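Local coordinates for protein esterase (Pelagibacterium halotolerans, PDB 5DWD) that is thought to act as a carboxylesterase of the alpha/beta-hydrolase superfamily, hydrolysing carboxylic ester bonds, at residues B[218-222]-B[223-227]; B[33-37]-B[38-42]. One frame throughout, in Å; residues are numbered along the deposited sequence.

Contact 1: B[218-222]-B[223-227]; sequences QGSGH and TIAQD
S220 and A225 face each other across the turn that leads from strand 212-217 into helix 226-239, their CB atoms directed at one another. The OG of S220 stands anti to its own N (chi1 173°), a torsion that sets it beside its own carbonyl carbon, where it meets A225 CB at 3.5 Å. From another direction the methyl of T223 comes up to the same oxygen, with CG2 to S220 OG also 3.5 Å. Serine suits the place because its short arm lets OG touch both methyls, which reach it roughly at right angles, and still keep a polar end for water. S220 OG donates to one water at 2.6 Å, and that water gives its own protons to G221 O and T223 O, so a single molecule ties together three points of the turn.

The backbone bends sharply at H222, the centre of an inverse gamma turn. Its closing bond, T223 N to G221 O, is weak: 2.9 Å long but only 134° at the hydrogen. The H222 side chain leaves the backbone away from 223-227, although its CB stays against T223 N at 3.7 Å. Farther out, NE2 bonds S139 and ND1 bonds D190, an arrangement consistent with a Ser-His-Asp triad, while F138 meets the ring at a slant.

Earlier in the turn, the positive phi of G219 is easily adopted without a side chain. A second water spans the base of the turn, donating to Q218 O and to D227 OD1 (2.7 Å each). The other oxygen of D227, OD2, is held by H215 and S217, and A225 occupies the N-cap position, right before the helix. The chemistry implies a loop shaped largely through water and light methyl contacts, whereas the histidine at its bend is positioned by direct hydrogen bonds to residues beyond it.

Contact 2: B[33-37]-B[38-42]; sequences LPAVS and GAAKS
A35 and G38 close a type I beta turn in the surface connection between strand 32-33 and strand 42-47, with G38 N donating to A35 O at 3.0 Å and 161°. G38 suits the last position because its backbone has a positive phi, and having no CB it avoids a collision with the preceding carbonyl oxygen.

S37, the third residue of the turn, is the side chain that fixes the way out. Its CB lies 3.4 Å from G38 N, a consequence of being next in the chain. One bond further on, OG sits between the backbone N and the carbonyl carbon (chi1 76°), folded back over the peptide that follows. That brings it within reach of A39 N, which donates to it at 3.3 Å; the bond is long but nearly straight, 174°. A serine oxygen receiving the N-H two residues ahead is an ST turn, here overlapping the end of the beta turn. The same OG also bonds D70 OD1, presumably giving its own proton to the carboxylate, so serine serves by acting both ways. Backbone bonds from S37 to P69 and from K41 to D70 hold the loop against the residues that precede strand 71-74.

On the inner side of the bend, the small alanines let the chain return close to itself. A35 CB points toward the returning segment at A40, and V36 turns the other way, onto R65 of helix 54-65. A40 also touches L128. Across the bend, the methyl of A35 lies 3.8 Å from A40 CA and 3.9 Å from A40 CB.

How the contacts relate
Neither contact belongs to the core: both are surface turns of one alpha/beta fold, with centres about 29 Å apart and nearest atoms about 14 Å apart. Contact 1 follows strand 212-217 and contact 2 follows strand 32-33, the two outermost strands of the main sheet within this chain, so they share the sheet but no individual element. One leads into a helix, the other into strand 42-47, separated from 32-33 in the sheet by 71-74. Contact 2 is closed by direct bonds within the chain, whereas contact 1 has one weak direct bond and leans on bridging waters. Their places differ too: 218-227 carries the probable catalytic histidine, while 33-42 simply joins two strands.

Contact 1: B[218-222]-B[223-227]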
# COMPACT_ATOMS: atom_id res chain seq x y z
N GLN B 218 -13.65 10.36 21.84
CA GLN B 218 -14.17 11.54 22.50
C GLN B 218 -14.20 11.34 24.02
O GLN B 218 -14.60 10.30 24.50
CB GLN B 218 -15.61 11.81 21.99
N GLY B 219 -13.70 12.32 24.72
CA GLY B 219 -13.76 12.27 26.16
C GLY B 219 -12.74 11.44 26.86
O GLY B 219 -12.86 11.19 28.08
N SER B 220 -11.71 11.06 26.14
CA SER B 220 -10.69 10.26 26.71
C SER B 220 -9.29 10.95 26.58
O SER B 220 -9.08 11.69 25.63
CB SER B 220 -10.72 8.91 25.95
OG SER B 220 -9.63 8.07 26.32
N GLY B 221 -8.39 10.65 27.55
CA GLY B 221 -7.07 11.27 27.58
C GLY B 221 -6.04 10.27 27.02
O GLY B 221 -6.26 9.63 25.99
N HIS B 222 -4.89 10.26 27.68
CA HIS B 222 -3.67 9.56 27.20
C HIS B 222 -3.78 8.11 27.64
O HIS B 222 -3.14 7.65 28.59
CB HIS B 222 -2.39 10.25 27.63
CG HIS B 222 -1.17 9.84 26.86
ND1 HIS B 222 -1.05 10.12 25.53
CD2 HIS B 222 -0.02 9.17 27.21
CE1 HIS B 222 0.10 9.64 25.07
NE2 HIS B 222 0.75 9.09 26.08
N THR B 223 -4.59 7.41 26.90
CA THR B 223 -4.86 5.97 27.12
C THR B 223 -5.50 5.37 25.87
O THR B 223 -5.67 6.08 24.88
CB THR B 223 -5.76 5.80 28.34
OG1 THR B 223 -5.82 4.44 28.70
CG2 THR B 223 -7.14 6.36 28.06
N ILE B 224 -5.83 4.09 25.92
CA ILE B 224 -6.66 3.45 24.90
C ILE B 224 -8.07 3.28 25.49
O ILE B 224 -8.21 2.52 26.51
CB ILE B 224 -6.07 2.09 24.47
CG1 ILE B 224 -4.65 2.28 23.95
CG2 ILE B 224 -6.97 1.43 23.47
CD1 ILE B 224 -3.94 1.04 23.41
N ALA B 225 -9.00 4.04 24.95
CA ALA B 225 -10.43 4.09 25.38
C ALA B 225 -11.06 2.81 24.82
O ALA B 225 -10.62 2.24 23.83
CB ALA B 225 -11.13 5.31 24.87
N GLN B 226 -12.14 2.37 25.46
CA GLN B 226 -12.90 1.22 24.94
C GLN B 226 -13.28 1.40 23.47
O GLN B 226 -13.14 0.46 22.68
CB GLN B 226 -14.19 1.02 25.77
CG GLN B 226 -15.03 -0.21 25.33
CD GLN B 226 -14.28 -1.49 25.66
OE1 GLN B 226 -13.91 -1.69 26.82
NE2 GLN B 226 -13.96 -2.31 24.64
N ASP B 227 -13.74 2.56 23.09
CA ASP B 227 -14.07 2.75 21.71
C ASP B 227 -12.87 2.71 20.77
O ASP B 227 -13.03 2.28 19.64
CB ASP B 227 -14.85 4.00 21.45
CG ASP B 227 -14.06 5.23 21.72
OD1 ASP B 227 -14.08 5.62 22.88
OD2 ASP B 227 -13.40 5.79 20.82
O HOH W 1 -13.67 7.73 24.50
O HOH W 2 -7.90 7.89 24.37

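Contact 2: B[33-37]-B[38-42]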
# COMPACT_ATOMS: atom_id res chain seq x y z
N LEU B 33 3.16 -14.07 23.00
CA LEU B 33 1.99 -15.01 23.05
C LEU B 33 2.00 -15.80 21.73
O LEU B 33 1.90 -15.27 20.65
CB LEU B 33 0.66 -14.31 23.18
CG LEU B 33 0.61 -13.34 24.33
CD1 LEU B 33 -0.70 -12.60 24.32
CD2 LEU B 33 0.88 -13.92 25.69
N PRO B 34 2.20 -17.12 21.79
CA PRO B 34 2.08 -17.83 20.52
C PRO B 34 0.63 -17.93 20.03
O PRO B 34 -0.28 -17.68 20.78
CB PRO B 34 2.69 -19.21 20.85
CG PRO B 34 2.74 -19.30 22.32
CD PRO B 34 2.57 -17.96 22.93
N ALA B 35 0.41 -18.22 18.76
CA ALA B 35 -0.90 -18.30 18.17
C ALA B 35 -1.68 -19.42 18.89
O ALA B 35 -1.12 -20.49 19.12
CB ALA B 35 -0.79 -18.60 16.70
N VAL B 36 -2.89 -19.12 19.27
CA VAL B 36 -3.78 -20.00 20.02
C VAL B 36 -3.93 -21.30 19.26
O VAL B 36 -3.89 -22.37 19.86
CB VAL B 36 -5.17 -19.34 20.20
CG1 VAL B 36 -6.26 -20.39 20.53
CG2 VAL B 36 -5.08 -18.29 21.27
N SER B 37 -4.08 -21.20 17.94
CA SER B 37 -4.26 -22.35 17.08
C SER B 37 -3.04 -23.29 16.98
O SER B 37 -3.16 -24.40 16.45
CB SER B 37 -4.58 -21.88 15.67
OG SER B 37 -3.39 -21.40 15.01
N GLY B 38 -1.88 -22.87 17.44
CA GLY B 38 -0.66 -23.61 17.21
C GLY B 38 0.16 -23.31 15.96
O GLY B 38 1.30 -23.80 15.81
N ALA B 39 -0.35 -22.55 15.01
CA ALA B 39 0.50 -22.23 13.84
C ALA B 39 0.19 -20.82 13.35
O ALA B 39 -0.88 -20.56 12.76
CB ALA B 39 0.31 -23.23 12.74
N ALA B 40 1.14 -19.93 13.60
CA ALA B 40 0.93 -18.49 13.35
C ALA B 40 0.94 -18.20 11.87
O ALA B 40 1.87 -18.60 11.17
CB ALA B 40 1.97 -17.67 14.07
N LYS B 41 -0.09 -17.52 11.44
CA LYS B 41 -0.26 -17.05 10.07
C LYS B 41 0.01 -15.55 10.01
O LYS B 41 0.28 -15.00 8.92
CB LYS B 41 -1.70 -17.31 9.60
CG LYS B 41 -2.09 -18.79 9.35
CD LYS B 41 -3.61 -18.86 9.13
CE LYS B 41 -4.06 -19.89 8.11
NZ LYS B 41 -4.33 -21.19 8.78
N SER B 42 -0.10 -14.90 11.18
CA SER B 42 0.17 -13.45 11.24
C SER B 42 0.88 -13.11 12.57
O SER B 42 0.91 -13.91 13.54
CB SER B 42 -1.14 -12.69 11.12
OG SER B 42 -2.13 -13.26 11.99